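Local coordinates for protein Xaa-Pro dipeptidase (Mycobacterium tuberculosis, PDB 5E2C) that probably works as a metal-dependent exopeptidase that removes N-terminal residues from peptides, represented here by its N-terminal creatinase/prolidase domain alone, at residues N38-L42 against V77-L81; F44-R48 against E87-G91. All blocks are in the same frame, centred on the assembly; numbering follows the deposited sequence.

Interaction 1 (N38-L42 against V77-L81); sequences NGALL and VGRYL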
ATOM      1  N   ASN A  38      13.026  -8.147  -4.700  1.00 13.80           N
ATOM      2  CA  ASN A  38      12.994  -6.740  -4.351  1.00 13.99           C
ATOM      3  C   ASN A  38      13.643  -5.918  -5.451  1.00 13.61           C
ATOM      4  O   ASN A  38      14.770  -6.175  -5.855  1.00 13.52           O
ATOM      5  CB  ASN A  38      13.717  -6.487  -3.036  1.00 16.21           C
ATOM      6  CG  ASN A  38      13.578  -5.046  -2.572  1.00 18.16           C
ATOM      7  OD1 ASN A  38      12.495  -4.442  -2.654  1.00 24.83           O
ATOM      8  ND2 ASN A  38      14.666  -4.485  -2.118  1.00 19.18           N
ATOM      9  N   GLY A  39      12.926  -4.919  -5.934  1.00 11.33           N
ATOM     10  CA  GLY A  39      13.415  -4.149  -7.052  1.00 10.64           C
ATOM     11  C   GLY A  39      12.455  -3.046  -7.413  1.00 10.19           C
ATOM     12  O   GLY A  39      11.256  -3.145  -7.157  1.00 10.72           O
ATOM     13  N   ALA A  40      12.994  -1.989  -8.007  1.00  9.20           N
ATOM     14  CA  ALA A  40      12.184  -0.904  -8.517  1.00  8.67           C
ATOM     15  C   ALA A  40      12.913  -0.327  -9.720  1.00  8.16           C
ATOM     16  O   ALA A  40      14.116  -0.504  -9.887  1.00  8.56           O
ATOM     17  CB  ALA A  40      11.965   0.155  -7.445  1.00  8.82           C
ATOM     18  N   LEU A  41      12.165   0.349 -10.573  1.00  7.99           N
ATOM     19  CA  LEU A  41      12.698   0.834 -11.834  1.00  8.60           C
ATOM     20  C   LEU A  41      12.213   2.265 -12.043  1.00  8.64           C
ATOM     21  O   LEU A  41      11.038   2.565 -11.798  1.00  8.88           O
ATOM     22  CB  LEU A  41      12.208  -0.059 -12.976  1.00  9.29           C
ATOM     23  CG  LEU A  41      12.763   0.240 -14.357  1.00  9.28           C
ATOM     24  CD1 LEU A  41      14.232  -0.160 -14.397  1.00 10.35           C
ATOM     25  CD2 LEU A  41      11.964  -0.505 -15.406  1.00  9.77           C
ATOM     26  N   LEU A  42      13.128   3.146 -12.435  1.00  8.50           N
ATOM     27  CA  LEU A  42      12.781   4.536 -12.801  1.00  8.67           C
ATOM     28  C   LEU A  42      12.903   4.694 -14.324  1.00  8.97           C
ATOM     29  O   LEU A  42      13.962   4.436 -14.887  1.00  9.05           O
ATOM     30  CB  LEU A  42      13.721   5.502 -12.079  1.00  9.21           C
ATOM     31  CG  LEU A  42      13.582   6.998 -12.358  1.00  9.12           C
ATOM     32  CD1 LEU A  42      12.174   7.475 -12.011  1.00  9.37           C
ATOM     33  CD2 LEU A  42      14.645   7.792 -11.604  1.00  9.25           C
ATOM     34  N   VAL A  77      14.585   0.763  -2.127  1.00  9.83           N
ATOM     35  CA  VAL A  77      14.793   0.951  -3.566  1.00 10.34           C
ATOM     36  C   VAL A  77      13.878   2.032  -4.158  1.00 10.52           C
ATOM     37  O   VAL A  77      14.305   2.829  -4.983  1.00 10.81           O
ATOM     38  CB  VAL A  77      14.700  -0.381  -4.340  1.00 11.53           C
ATOM     39  CG1 VAL A  77      15.815  -1.315  -3.914  1.00 12.84           C
ATOM     40  CG2 VAL A  77      13.336  -1.048  -4.185  1.00 12.17           C
ATOM     41  N   GLY A  78      12.620   2.047  -3.743  1.00 10.91           N
ATOM     42  CA  GLY A  78      11.665   3.030  -4.250  1.00 10.73           C
ATOM     43  C   GLY A  78      12.073   4.427  -3.846  1.00 10.59           C
ATOM     44  O   GLY A  78      12.144   5.351  -4.666  1.00  9.85           O
ATOM     45  N   ARG A  79      12.358   4.576  -2.563  1.00 11.82           N
ATOM     46  CA  ARG A  79      12.799   5.839  -2.019  1.00 12.96           C
ATOM     47  C   ARG A  79      14.057   6.366  -2.718  1.00 11.22           C
ATOM     48  O   ARG A  79      14.150   7.539  -3.078  1.00 11.14           O
ATOM     49  CB  ARG A  79      13.055   5.649  -0.534  1.00 15.74           C
ATOM     50  CG  ARG A  79      13.308   6.917   0.195  1.00 19.18           C
ATOM     51  CD  ARG A  79      14.049   6.644   1.482  1.00 22.86           C
ATOM     52  NE  ARG A  79      14.396   7.928   2.040  1.00 28.60           N
ATOM     53  CZ  ARG A  79      15.427   8.676   1.651  1.00 32.93           C
ATOM     54  NH1 ARG A  79      16.289   8.250   0.720  1.00 34.35           N
ATOM     55  NH2 ARG A  79      15.604   9.860   2.220  1.00 36.64           N
ATOM     56  N   TYR A  80      15.038   5.491  -2.912  1.00 10.35           N
ATOM     57  CA  TYR A  80      16.235   5.872  -3.634  1.00 10.17           C
ATOM     58  C   TYR A  80      15.926   6.429  -5.011  1.00  9.45           C
ATOM     59  O   TYR A  80      16.436   7.486  -5.392  1.00 10.12           O
ATOM     60  CB  TYR A  80      17.182   4.679  -3.758  1.00 11.15           C
ATOM     61  CG  TYR A  80      18.336   5.021  -4.644  1.00 12.29           C
ATOM     62  CD1 TYR A  80      19.400   5.776  -4.153  1.00 13.42           C
ATOM     63  CD2 TYR A  80      18.350   4.652  -5.976  1.00 12.76           C
ATOM     64  CE1 TYR A  80      20.438   6.138  -4.971  1.00 15.36           C
ATOM     65  CE2 TYR A  80      19.397   5.002  -6.801  1.00 15.48           C
ATOM     66  CZ  TYR A  80      20.445   5.741  -6.282  1.00 16.90           C
ATOM     67  OH  TYR A  80      21.493   6.096  -7.084  1.00 19.71           O
ATOM     68  N   LEU A  81      15.070   5.726  -5.758  1.00  8.41           N
ATOM     69  CA  LEU A  81      14.725   6.156  -7.104  1.00  8.92           C
ATOM     70  C   LEU A  81      13.906   7.442  -7.154  1.00  9.06           C
ATOM     71  O   LEU A  81      14.132   8.276  -8.038  1.00  9.50           O
ATOM     72  CB  LEU A  81      14.037   5.039  -7.889  1.00  9.71           C
ATOM     73  CG  LEU A  81      14.985   3.881  -8.213  1.00  9.36           C
ATOM     74  CD1 LEU A  81      14.219   2.745  -8.895  1.00 10.25           C
ATOM     75  CD2 LEU A  81      16.164   4.305  -9.079  1.00 10.20           C
TER
HETATM   76  O   HOH W   1      13.874  -1.839  -0.755  1.00 14.42           O
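Val77 opens helix 77-87 and meets Asn38 and Ala40 first. Its chi1 of -64° sets CG1 anti to the carbonyl carbon and leaves CG2 between the backbone N and that carbon; CG2 packs 3.7 Å from Ala40 CB and also lies beside Asn38 OD1. The other branch, CG1, approaches Asn38 ND2 at 3.8 Å. A water joins the same two residues: it accepts from Asn38 ND2 at 3.1 Å and from Val77 N at 3.0 Å, serving an N-H of the first turn, which has no carbonyl of a preceding helical turn to bond. Asn38 ND2 also hydrogen-bonds to Asp55 OD2. Gly78, without a side chain, lies nearest Ala40 in backbone register, their CA atoms 5.8 Å apart. One turn after Val77, Leu81 forks over the strand. CD1 rests against the backbone of Ala40, 3.4 Å from its O, and against the methyl group; CD2 reaches Leu42 CB at 4.0 Å. Small Ala40 thus lets both Val77 and Leu81 approach the strand; segments 40-42 and 77-81 run nearly parallel, 12° apart. In this helix-on-sheet packing of the creatinase/prolidase N-terminal fold, direct contacts are mainly van der Waals, so complementary shape and apolar burial hold the faces together, while a water bridges the segments at the helix start.

Interaction 2 (F44-R48 against E87-G91); sequences FADER and EAGVG
Phe44 and Arg48 both send CG anti to the carbonyl carbon (chi1 -61° and -72°), and the bend of Arg48 at chi3 then carries its guanidinium group back along the phenyl ring toward Ala88. Arg48 belongs to an Asx turn in the loop between strands 40-44 and 51-54, while the partner segment carries Gly89, the C' residue of the Schellman motif that ends helix 77-87. In the Asx turn, Asp46 OD1 accepts from Arg48 N at 3.1 Å, met from above the carboxylate plane. The same oxygen takes Arg48 NE on its syn lone pair at 3.0 Å in a salt bridge. Aspartate suits this place because its short side chain can reach a backbone N-H two residues on while holding the arginine's charged group. Two grips on one oxygen thus restrain both the loop and the guanidinium. The methylene CD of Arg48 lies over the centre of the Phe44 ring, and Phe44 CD2 sits under one face of the guanidinium, toward its rim.

Phe44 brings CE2 to within 3.9 Å of Val90 CG2, which lies at the ring edge; Ala88 CB approaches the same carbon obliquely. The apolar methyls of Ala88 and Val90 suit a place against a phenyl ring, Val90 and Phe44 both being buried, and these two also touch Ala19 of strand 19-22. Gly89 takes the positive phi of the C' position, readily adopted by glycine, as the chain turns out of the helix toward strand 92-95. At the helix terminus, Arg48 NH1 donates a hydrogen bond to Ala88 O (2.9 Å, N-H...O 151°), reaching a lone pair in the carbonyl plane, while the oxygen lies in the guanidinium plane. A water accepts from Arg48 NH2 at 2.9 Å and donates a hydrogen bond to Ala88 O at 3.0 Å.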
ATOM      1  N   PHE A  44      12.326   7.433 -17.518  1.00 10.50           N
ATOM      2  CA  PHE A  44      12.098   8.841 -17.881  1.00 10.91           C
ATOM      3  C   PHE A  44      11.300   8.968 -19.167  1.00 12.99           C
ATOM      4  O   PHE A  44      11.381   8.110 -20.037  1.00 13.96           O
ATOM      5  CB  PHE A  44      13.414   9.588 -18.052  1.00 12.41           C
ATOM      6  CG  PHE A  44      14.274   9.631 -16.809  1.00 12.55           C
ATOM      7  CD1 PHE A  44      15.204   8.635 -16.561  1.00 13.97           C
ATOM      8  CD2 PHE A  44      14.157  10.676 -15.885  1.00 14.35           C
ATOM      9  CE1 PHE A  44      16.005   8.677 -15.431  1.00 14.28           C
ATOM     10  CE2 PHE A  44      14.956  10.712 -14.746  1.00 13.34           C
ATOM     11  CZ  PHE A  44      15.879   9.712 -14.520  1.00 13.95           C
ATOM     12  N   ALA A  45      10.553  10.066 -19.302  1.00 14.17           N
ATOM     13  CA  ALA A  45       9.780  10.296 -20.526  1.00 15.14           C
ATOM     14  C   ALA A  45      10.715  10.623 -21.696  1.00 17.74           C
ATOM     15  O   ALA A  45      10.456  10.245 -22.847  1.00 18.88           O
ATOM     16  CB  ALA A  45       8.770  11.413 -20.324  1.00 16.04           C
ATOM     17  N   ASP A  46      11.816  11.301 -21.397  1.00 18.06           N
ATOM     18  CA  ASP A  46      12.715  11.765 -22.453  1.00 17.78           C
ATOM     19  C   ASP A  46      13.795  10.707 -22.736  1.00 18.57           C
ATOM     20  O   ASP A  46      13.621   9.535 -22.399  1.00 17.29           O
ATOM     21  CB  ASP A  46      13.260  13.174 -22.132  1.00 19.38           C
ATOM     22  CG  ASP A  46      14.249  13.203 -20.982  1.00 20.80           C
ATOM     23  OD1 ASP A  46      14.606  12.145 -20.415  1.00 19.02           O
ATOM     24  OD2 ASP A  46      14.677  14.330 -20.634  1.00 24.25           O
ATOM     25  N   GLU A  47      14.893  11.107 -23.366  1.00 19.43           N
ATOM     26  CA  GLU A  47      15.890  10.147 -23.835  1.00 20.16           C
ATOM     27  C   GLU A  47      16.783   9.560 -22.744  1.00 18.59           C
ATOM     28  O   GLU A  47      17.589   8.680 -23.031  1.00 19.84           O
ATOM     29  CB  GLU A  47      16.754  10.768 -24.955  1.00 22.57           C
ATOM     30  CG  GLU A  47      15.992  10.975 -26.254  1.00 26.92           C
ATOM     31  CD  GLU A  47      15.501   9.664 -26.864  1.00 35.04           C
ATOM     32  OE1 GLU A  47      16.323   8.745 -27.043  1.00 36.31           O
ATOM     33  OE2 GLU A  47      14.289   9.554 -27.160  1.00 47.79           O
ATOM     34  N   ARG A  48      16.642  10.016 -21.500  1.00 18.45           N
ATOM     35  CA  ARG A  48      17.480   9.489 -20.409  1.00 18.40           C
ATOM     36  C   ARG A  48      17.177   8.008 -20.166  1.00 16.46           C
ATOM     37  O   ARG A  48      16.043   7.572 -20.282  1.00 15.85           O
ATOM     38  CB  ARG A  48      17.271  10.277 -19.119  1.00 18.64           C
ATOM     39  CG  ARG A  48      17.879  11.668 -19.148  1.00 19.45           C
ATOM     40  CD  ARG A  48      17.488  12.499 -17.937  1.00 19.51           C
ATOM     41  NE  ARG A  48      16.096  12.940 -17.973  1.00 19.30           N
ATOM     42  CZ  ARG A  48      15.548  13.792 -17.108  1.00 18.91           C
ATOM     43  NH1 ARG A  48      16.272  14.331 -16.136  1.00 21.26           N
ATOM     44  NH2 ARG A  48      14.268  14.120 -17.225  1.00 19.94           N
ATOM     45  N   GLU A  87      16.448  14.794  -8.041  1.00 16.09           N
ATOM     46  CA  GLU A  87      17.770  15.318  -8.424  1.00 19.22           C
ATOM     47  C   GLU A  87      17.889  15.507  -9.933  1.00 19.92           C
ATOM     48  O   GLU A  87      18.606  16.391 -10.378  1.00 22.73           O
ATOM     49  CB  GLU A  87      18.867  14.367  -7.963  1.00 21.03           C
ATOM     50  CG  GLU A  87      19.069  14.350  -6.459  1.00 24.06           C
ATOM     51  CD  GLU A  87      19.903  13.181  -5.978  1.00 29.52           C
ATOM     52  OE1 GLU A  87      20.336  12.340  -6.807  1.00 35.02           O
ATOM     53  OE2 GLU A  87      20.124  13.102  -4.751  1.00 32.61           O
ATOM     54  N   ALA A  88      17.186  14.685 -10.714  1.00 18.29           N
ATOM     55  CA  ALA A  88      17.121  14.834 -12.173  1.00 19.22           C
ATOM     56  C   ALA A  88      16.106  15.891 -12.662  1.00 18.89           C
ATOM     57  O   ALA A  88      15.879  15.997 -13.853  1.00 23.85           O
ATOM     58  CB  ALA A  88      16.808  13.487 -12.814  1.00 19.49           C
ATOM     59  N   GLY A  89      15.479  16.637 -11.759  1.00 17.02           N
ATOM     60  CA  GLY A  89      14.554  17.711 -12.137  1.00 17.79           C
ATOM     61  C   GLY A  89      13.209  17.272 -12.692  1.00 17.04           C
ATOM     62  O   GLY A  89      12.534  18.022 -13.383  1.00 19.31           O
ATOM     63  N   VAL A  90      12.789  16.064 -12.347  1.00 16.40           N
ATOM     64  CA  VAL A  90      11.508  15.533 -12.796  1.00 15.22           C
ATOM     65  C   VAL A  90      10.362  16.324 -12.167  1.00 14.89           C
ATOM     66  O   VAL A  90      10.275  16.408 -10.964  1.00 17.88           O
ATOM     67  CB  VAL A  90      11.440  14.029 -12.420  1.00 13.96           C
ATOM     68  CG1 VAL A  90      10.035  13.467 -12.551  1.00 14.79           C
ATOM     69  CG2 VAL A  90      12.397  13.262 -13.301  1.00 14.97           C
ATOM     70  N   GLY A  91       9.489  16.913 -12.983  1.00 18.34           N
ATOM     71  CA  GLY A  91       8.366  17.703 -12.461  1.00 18.33           C
ATOM     72  C   GLY A  91       7.238  16.862 -11.895  1.00 17.86           C
ATOM     73  O   GLY A  91       6.751  17.109 -10.788  1.00 16.83           O
TER
HETATM   74  O   HOH W   2      13.683  16.585 -15.865  1.00 33.05           O

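From the N terminus, the chain runs through strand 40-44, which carries the first segment of interaction 1 and leads straight into that of interaction 2. It then passes through strands 51-54 and 70-73, with helix 59-65 between them, before helix 77-87 returns to close interaction 1. The end of that helix and the following loop close interaction 2. The two loops cross, since their segments alternate along the sequence. With centres about 15 Å apart, the contacts bind both ends of one strand-helix pair: interaction 1 seats the helix start on the central sheet, and interaction 2 joins the helix exit toward strand 92-95 to the turn after strand 40-44.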